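Local structure of glycosyl hydrolase family 26 (Bacteroides ovatus, 4ZXO) at residues 203-211 against 228-236; 210-219 against 247-258. The protein hydrolyses beta-mannan chains as a family 26 beta-mannanase, probably acting on galactomannan within a polysaccharide utilization pathway. One frame throughout, in Å; residues are numbered along the deposited sequence.

In the fold
Contact 1 pairs two neighbouring parallel strands of the barrel sheet, 203-207 and 231-235. Contact 2 lies outside them, where the loop and short helix that follow strand 203-207 rest on helix 241-262. The two centres are about 12 Å apart, and Gly210 and Met211 belong to both. Contact 1 is the deeper, its centre about 8 Å from the centre of the chain, against about 17 Å for contact 2. Tyr219 ties them together. Tyr219 OH lies 2.7 Å from Gly233 O, a probable hydrogen bond. Tyr219 O lies 2.7 Å from Tyr207 OH, also a probable hydrogen bond. All four segments fall within the family 26 range, which belongs to the TIM-barrel clan.

Contact 1 of 2, residues 203-211 against 228-236; sequences VLLAYSPGM and IIDVLGTDV
Asp230 and Leu205 meet through both backbone and carboxylate. Leu205 N donates to Asp230 OD2 at 2.9 Å, an almost straight bond that uses the anti lone pair of the oxygen. The carboxylate gets there because Asp230 CG is anti to its own carbonyl carbon (chi1 -58°). Leu205 O is gripped twice, by Asp230 N at 2.8 Å in the carbonyl plane and by Val231 N from a tilted direction. With an alanine in place of Asp230, Leu205 N would probably lose this partner, and Leu204 CD2 the carboxylate that it lies across.

Two bonds of the parallel ladder follow: Tyr207 N donates to Val231 O at 3.0 Å, and Gly233 N to Tyr207 O. These are neighbouring parallel strands of a TIM barrel, joined through the helix 216-219 in a beta-alpha-beta unit. Strand 159-162 pairs with the other edge of 203-207.

Just past the end of strand 203-207, Pro209 O takes two donors from opposite faces of its plane. Thr234 OG1 comes at 2.9 Å, and Asp235 N stands above the plane. Asp235 OD2 forms a salt bridge with Arg162, which also bonds to Ser208 OG, and Asp235 OD1 a hydrogen bond with Thr269.

Apolar side chains pack on both faces of the strand pair. Ala206 CB packs on Val231 CB at 3.9 Å. Tyr207 CB lies against Ile229 CG2 at 3.8 Å, and its ring is approached obliquely by Leu232 CD2 on the other face from Ala206 and Val231. The Tyr207 ring meets those of Tyr219 and Tyr223 edge-to-face, and its OH bonds to Tyr219 O. Leu205 CD1 slants across Ile228, touching CG2 at 3.8 Å. At the far end Met211 CB rests on Val236 CG2.

Contact 2 of 2, residues 210-219 against 247-258; sequences GMESDTVEEY and QLNKMLTILTEA
Lys250 reaches from its helix into the loop of Met211, Ser213 and Asp214. From CB the chain leaves with CG anti to the backbone N (chi1 -179°) and runs out until it bends at chi3. Lys250 CD passes Asp214 OD1 at 3.6 Å. Lys250 CE lies 3.1 Å from Ser213 O. The ammonium NZ then has several acceptors. Lys250 NZ bonds to Met211 O at 2.8 Å and forms a salt bridge with Asp214 OD1, which it meets nearly along the C-O axis. A weak bond goes to Ser213 O. Gln247 OE1, one turn back in the helix, takes a further bond in its carbonyl plane. A water links Asp214 OD1 to Gln247 NE2.

Next to Lys250 in sequence, Met251 bends at chi2 and chi3, which brings SD to 3.4 Å from Ser213 O and CE to Gly210 O and Tyr219 CD1. Ile254 CD1 packs on the peptide between Asp214 and Thr215. Ile254 CG2 meets Tyr219 CB at 3.7 Å. Leu255 CD2 lies against the phenol end of Tyr219, 3.4 Å from CZ, while Tyr219 OH bonds to Gly233 O. Val216 CG2 leans on the Glu257 side chain.

Thr215 N-caps the short helix through a weak bond from Glu218 N. This is one piece of the outer layer of a TIM barrel, where successive helices and their loops pack side by side around the sheet.

Contact 1 of 2, residues 203-211 against 228-236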
# COMPACT_ATOMS: atom_id res chain seq x y z
N VAL A 203 -4.76 3.98 12.17
CA VAL A 203 -4.20 4.19 10.86
C VAL A 203 -2.80 4.80 10.89
O VAL A 203 -2.55 5.75 11.64
CB VAL A 203 -5.13 5.07 10.03
CG1 VAL A 203 -4.59 5.26 8.63
CG2 VAL A 203 -6.46 4.39 9.94
N LEU A 204 -1.92 4.24 10.07
CA LEU A 204 -0.64 4.86 9.71
C LEU A 204 -0.80 5.33 8.27
O LEU A 204 -1.31 4.58 7.46
CB LEU A 204 0.51 3.86 9.77
CG LEU A 204 0.67 3.29 11.19
CD1 LEU A 204 1.77 2.26 11.21
CD2 LEU A 204 0.97 4.42 12.18
N LEU A 205 -0.32 6.52 7.94
CA LEU A 205 -0.50 7.02 6.57
C LEU A 205 0.77 6.88 5.75
O LEU A 205 1.85 7.24 6.21
CB LEU A 205 -0.91 8.53 6.62
CG LEU A 205 -2.30 8.73 7.20
CD1 LEU A 205 -2.61 10.24 7.27
CD2 LEU A 205 -3.41 7.97 6.41
N ALA A 206 0.65 6.38 4.51
CA ALA A 206 1.83 6.19 3.66
C ALA A 206 1.72 7.08 2.42
O ALA A 206 0.66 7.15 1.75
CB ALA A 206 1.96 4.69 3.21
N TYR A 207 2.84 7.71 2.12
CA TYR A 207 3.03 8.58 0.97
C TYR A 207 3.71 7.79 -0.12
O TYR A 207 4.66 7.06 0.18
CB TYR A 207 3.91 9.74 1.45
CG TYR A 207 4.31 10.84 0.51
CD1 TYR A 207 3.41 11.86 0.17
CD2 TYR A 207 5.65 10.94 0.06
CE1 TYR A 207 3.81 12.94 -0.63
CE2 TYR A 207 6.06 12.00 -0.74
CZ TYR A 207 5.14 13.03 -1.05
OH TYR A 207 5.47 14.10 -1.85
N SER A 208 3.24 7.85 -1.38
CA SER A 208 3.75 6.86 -2.36
C SER A 208 3.71 7.31 -3.83
O SER A 208 3.01 6.74 -4.67
CB SER A 208 2.98 5.51 -2.20
OG SER A 208 1.59 5.61 -2.44
N PRO A 209 4.50 8.33 -4.16
CA PRO A 209 4.65 8.70 -5.56
C PRO A 209 5.47 7.66 -6.31
O PRO A 209 6.10 6.78 -5.69
CB PRO A 209 5.43 10.04 -5.49
CG PRO A 209 6.32 9.82 -4.30
CD PRO A 209 5.38 9.11 -3.27
N GLY A 210 5.41 7.71 -7.63
CA GLY A 210 6.17 6.82 -8.48
C GLY A 210 7.62 7.27 -8.67
O GLY A 210 8.23 7.88 -7.78
N MET A 211 8.18 6.98 -9.85
CA MET A 211 9.60 7.24 -10.11
C MET A 211 9.90 8.56 -10.85
O MET A 211 11.02 8.77 -11.28
CB MET A 211 10.24 6.06 -10.88
CG MET A 211 9.46 5.55 -12.09
SD MET A 211 9.20 6.77 -13.31
CE MET A 211 10.83 7.06 -14.02
N ILE A 228 1.73 14.26 9.49
CA ILE A 228 0.65 13.55 8.81
C ILE A 228 1.14 12.18 8.34
O ILE A 228 0.46 11.17 8.53
CB ILE A 228 0.12 14.39 7.60
CG1 ILE A 228 -0.63 15.62 8.16
CG2 ILE A 228 -0.78 13.57 6.71
CD1 ILE A 228 -1.01 16.61 7.11
N ILE A 229 2.32 12.14 7.72
CA ILE A 229 2.81 10.93 7.07
C ILE A 229 3.60 10.09 8.06
O ILE A 229 4.40 10.62 8.83
CB ILE A 229 3.68 11.25 5.84
CG1 ILE A 229 2.85 12.02 4.77
CG2 ILE A 229 4.27 9.95 5.25
CD1 ILE A 229 1.59 11.20 4.25
N ASP A 230 3.37 8.79 8.04
CA ASP A 230 4.12 7.83 8.88
C ASP A 230 5.10 6.96 8.09
O ASP A 230 6.09 6.50 8.66
CB ASP A 230 3.14 6.92 9.62
CG ASP A 230 2.21 7.70 10.46
OD1 ASP A 230 2.70 8.37 11.38
OD2 ASP A 230 1.01 7.71 10.20
N VAL A 231 4.81 6.70 6.81
CA VAL A 231 5.63 5.76 6.02
C VAL A 231 5.94 6.41 4.68
O VAL A 231 5.02 6.91 4.01
CB VAL A 231 4.89 4.44 5.75
CG1 VAL A 231 5.73 3.51 4.81
CG2 VAL A 231 4.50 3.77 7.09
N LEU A 232 7.20 6.43 4.29
CA LEU A 232 7.60 6.96 2.97
C LEU A 232 7.69 5.79 1.98
O LEU A 232 8.50 4.88 2.17
CB LEU A 232 8.95 7.70 3.06
CG LEU A 232 8.92 8.91 3.99
CD1 LEU A 232 10.35 9.54 4.05
CD2 LEU A 232 7.84 9.93 3.58
N GLY A 233 6.87 5.82 0.94
CA GLY A 233 6.88 4.74 -0.02
C GLY A 233 7.13 5.21 -1.44
O GLY A 233 7.29 6.42 -1.73
N THR A 234 7.16 4.25 -2.34
CA THR A 234 7.23 4.57 -3.77
C THR A 234 6.62 3.38 -4.53
O THR A 234 6.62 2.24 -4.03
CB THR A 234 8.68 4.85 -4.23
OG1 THR A 234 8.66 5.35 -5.57
CG2 THR A 234 9.50 3.55 -4.21
N ASP A 235 6.05 3.68 -5.69
CA ASP A 235 5.50 2.67 -6.58
C ASP A 235 6.35 2.63 -7.86
O ASP A 235 6.35 3.61 -8.63
CB ASP A 235 4.03 2.99 -6.98
CG ASP A 235 3.05 2.92 -5.83
OD1 ASP A 235 3.47 2.64 -4.68
OD2 ASP A 235 1.84 3.16 -6.12
N VAL A 236 7.04 1.53 -8.11
CA VAL A 236 7.92 1.43 -9.27
C VAL A 236 7.79 0.04 -9.85
O VAL A 236 8.08 -0.94 -9.14
CB VAL A 236 9.44 1.71 -8.92
CG1 VAL A 236 10.30 1.62 -10.18
CG2 VAL A 236 9.62 3.04 -8.16

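Contact 2 of 2, residues 210-219 against 247-258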
# COMPACT_ATOMS: atom_id res chain seq x y z
N GLY A 210 5.41 7.71 -7.63
CA GLY A 210 6.17 6.82 -8.48
C GLY A 210 7.62 7.27 -8.67
O GLY A 210 8.23 7.88 -7.78
N MET A 211 8.18 6.98 -9.85
CA MET A 211 9.60 7.24 -10.11
C MET A 211 9.90 8.56 -10.85
O MET A 211 11.02 8.77 -11.28
CB MET A 211 10.24 6.06 -10.88
CG MET A 211 9.46 5.55 -12.09
SD MET A 211 9.20 6.77 -13.31
CE MET A 211 10.83 7.06 -14.02
N GLU A 212 8.93 9.47 -10.95
CA GLU A 212 9.18 10.70 -11.70
C GLU A 212 10.23 11.54 -11.02
O GLU A 212 11.02 12.21 -11.70
CB GLU A 212 7.88 11.53 -11.84
CG GLU A 212 6.84 10.87 -12.73
CD GLU A 212 6.08 9.71 -12.08
OE1 GLU A 212 6.00 9.62 -10.84
OE2 GLU A 212 5.60 8.85 -12.84
N SER A 213 10.21 11.55 -9.68
CA SER A 213 11.16 12.37 -8.93
C SER A 213 12.57 11.85 -9.11
O SER A 213 12.81 10.66 -8.97
CB SER A 213 10.82 12.35 -7.43
OG SER A 213 9.50 12.81 -7.19
N ASP A 214 13.51 12.74 -9.38
CA ASP A 214 14.90 12.32 -9.50
C ASP A 214 15.74 12.59 -8.28
O ASP A 214 16.87 12.13 -8.21
CB ASP A 214 15.56 12.99 -10.69
CG ASP A 214 15.26 12.27 -12.00
OD1 ASP A 214 14.87 11.08 -12.02
OD2 ASP A 214 15.46 12.91 -13.05
N THR A 215 15.20 13.30 -7.31
CA THR A 215 15.90 13.72 -6.10
C THR A 215 14.93 13.75 -4.94
O THR A 215 13.70 13.72 -5.13
CB THR A 215 16.53 15.16 -6.23
OG1 THR A 215 15.47 16.10 -6.45
CG2 THR A 215 17.53 15.22 -7.36
N VAL A 216 15.48 13.83 -3.73
CA VAL A 216 14.66 13.97 -2.54
C VAL A 216 13.81 15.26 -2.56
O VAL A 216 12.64 15.24 -2.18
CB VAL A 216 15.53 13.96 -1.26
CG1 VAL A 216 14.66 14.33 -0.04
CG2 VAL A 216 16.09 12.58 -1.07
N GLU A 217 14.40 16.36 -3.07
CA GLU A 217 13.66 17.62 -3.18
C GLU A 217 12.36 17.40 -3.97
O GLU A 217 11.26 17.87 -3.58
CB GLU A 217 14.56 18.71 -3.86
CG GLU A 217 13.82 19.95 -4.39
CD GLU A 217 14.77 20.93 -5.00
OE1 GLU A 217 15.80 21.15 -4.37
OE2 GLU A 217 14.54 21.42 -6.13
N GLU A 218 12.49 16.71 -5.10
CA GLU A 218 11.35 16.48 -5.96
C GLU A 218 10.35 15.55 -5.28
O GLU A 218 9.15 15.73 -5.36
CB GLU A 218 11.79 15.90 -7.30
CG GLU A 218 12.58 16.92 -8.17
CD GLU A 218 13.43 16.20 -9.20
OE1 GLU A 218 12.85 15.47 -10.08
OE2 GLU A 218 14.68 16.36 -9.13
N TYR A 219 10.87 14.50 -4.65
CA TYR A 219 10.01 13.54 -3.99
C TYR A 219 9.16 14.20 -2.95
O TYR A 219 7.99 13.83 -2.80
CB TYR A 219 10.90 12.44 -3.35
CG TYR A 219 10.17 11.39 -2.54
CD1 TYR A 219 9.63 10.25 -3.14
CD2 TYR A 219 10.06 11.52 -1.16
CE1 TYR A 219 8.97 9.28 -2.38
CE2 TYR A 219 9.40 10.59 -0.40
CZ TYR A 219 8.84 9.47 -1.00
OH TYR A 219 8.18 8.54 -0.24
N GLN A 247 16.07 2.81 -11.98
CA GLN A 247 15.06 3.64 -11.37
C GLN A 247 14.65 3.17 -10.00
O GLN A 247 14.39 4.02 -9.11
CB GLN A 247 13.83 3.67 -12.25
CG GLN A 247 14.09 4.42 -13.56
CD GLN A 247 14.43 5.89 -13.34
OE1 GLN A 247 13.94 6.51 -12.40
NE2 GLN A 247 15.28 6.47 -14.23
N LEU A 248 14.65 1.84 -9.78
CA LEU A 248 14.35 1.36 -8.42
C LEU A 248 15.50 1.71 -7.47
O LEU A 248 15.26 2.16 -6.35
CB LEU A 248 14.08 -0.15 -8.41
CG LEU A 248 13.58 -0.68 -7.07
CD1 LEU A 248 12.29 0.07 -6.54
CD2 LEU A 248 13.44 -2.20 -7.14
N ASN A 249 16.75 1.46 -7.87
CA ASN A 249 17.83 1.93 -7.03
C ASN A 249 17.73 3.43 -6.75
O ASN A 249 17.97 3.86 -5.62
CB ASN A 249 19.20 1.63 -7.64
CG ASN A 249 19.68 0.23 -7.31
OD1 ASN A 249 19.93 -0.12 -6.15
ND2 ASN A 249 19.77 -0.60 -8.32
N LYS A 250 17.45 4.23 -7.78
CA LYS A 250 17.31 5.66 -7.59
C LYS A 250 16.22 5.97 -6.55
O LYS A 250 16.45 6.76 -5.62
CB LYS A 250 16.97 6.33 -8.91
CG LYS A 250 16.84 7.82 -8.78
CD LYS A 250 16.08 8.38 -10.01
CE LYS A 250 14.58 8.24 -9.80
NZ LYS A 250 13.81 8.72 -10.99
N MET A 251 15.03 5.37 -6.70
CA MET A 251 13.98 5.71 -5.74
C MET A 251 14.25 5.18 -4.35
O MET A 251 13.93 5.87 -3.38
CB MET A 251 12.62 5.14 -6.20
CG MET A 251 12.05 5.84 -7.43
SD MET A 251 12.10 7.66 -7.43
CE MET A 251 11.14 8.01 -5.94
N LEU A 252 14.81 3.97 -4.21
CA LEU A 252 15.06 3.50 -2.86
C LEU A 252 16.20 4.29 -2.19
O LEU A 252 16.16 4.44 -0.96
CB LEU A 252 15.38 2.00 -2.87
CG LEU A 252 14.20 1.19 -3.45
CD1 LEU A 252 14.51 -0.33 -3.30
CD2 LEU A 252 12.86 1.59 -2.79
N THR A 253 17.16 4.79 -2.97
CA THR A 253 18.18 5.70 -2.43
C THR A 253 17.50 6.98 -1.91
O THR A 253 17.80 7.51 -0.82
CB THR A 253 19.23 6.00 -3.53
OG1 THR A 253 19.93 4.76 -3.77
CG2 THR A 253 20.26 7.07 -3.08
N ILE A 254 16.59 7.52 -2.72
CA ILE A 254 15.83 8.70 -2.30
C ILE A 254 15.03 8.42 -1.03
O ILE A 254 15.10 9.21 -0.08
CB ILE A 254 14.89 9.16 -3.42
CG1 ILE A 254 15.71 9.86 -4.50
CG2 ILE A 254 13.75 10.09 -2.88
CD1 ILE A 254 14.94 10.04 -5.80
N LEU A 255 14.34 7.29 -0.97
CA LEU A 255 13.57 6.92 0.21
C LEU A 255 14.45 6.79 1.44
O LEU A 255 14.10 7.30 2.51
CB LEU A 255 12.83 5.57 0.05
CG LEU A 255 11.63 5.54 -0.85
CD1 LEU A 255 10.89 4.25 -0.67
CD2 LEU A 255 10.70 6.70 -0.59
N THR A 256 15.59 6.11 1.29
CA THR A 256 16.48 5.91 2.43
C THR A 256 16.98 7.28 2.95
O THR A 256 16.96 7.54 4.17
CB THR A 256 17.65 4.99 2.03
OG1 THR A 256 17.09 3.74 1.54
CG2 THR A 256 18.56 4.67 3.18
N GLU A 257 17.37 8.17 2.03
CA GLU A 257 17.89 9.52 2.39
C GLU A 257 16.76 10.30 3.08
O GLU A 257 16.96 10.95 4.13
CB GLU A 257 18.42 10.24 1.09
CG GLU A 257 19.11 11.67 1.20
CD GLU A 257 19.61 12.24 -0.20
OE1 GLU A 257 20.26 11.44 -0.94
OE2 GLU A 257 19.35 13.46 -0.58
N ALA A 258 15.57 10.26 2.51
CA ALA A 258 14.44 11.02 3.07
C ALA A 258 13.98 10.45 4.42
O ALA A 258 13.60 11.18 5.35
CB ALA A 258 13.26 11.02 2.08
O HOH W 1 16.09 9.24 -13.78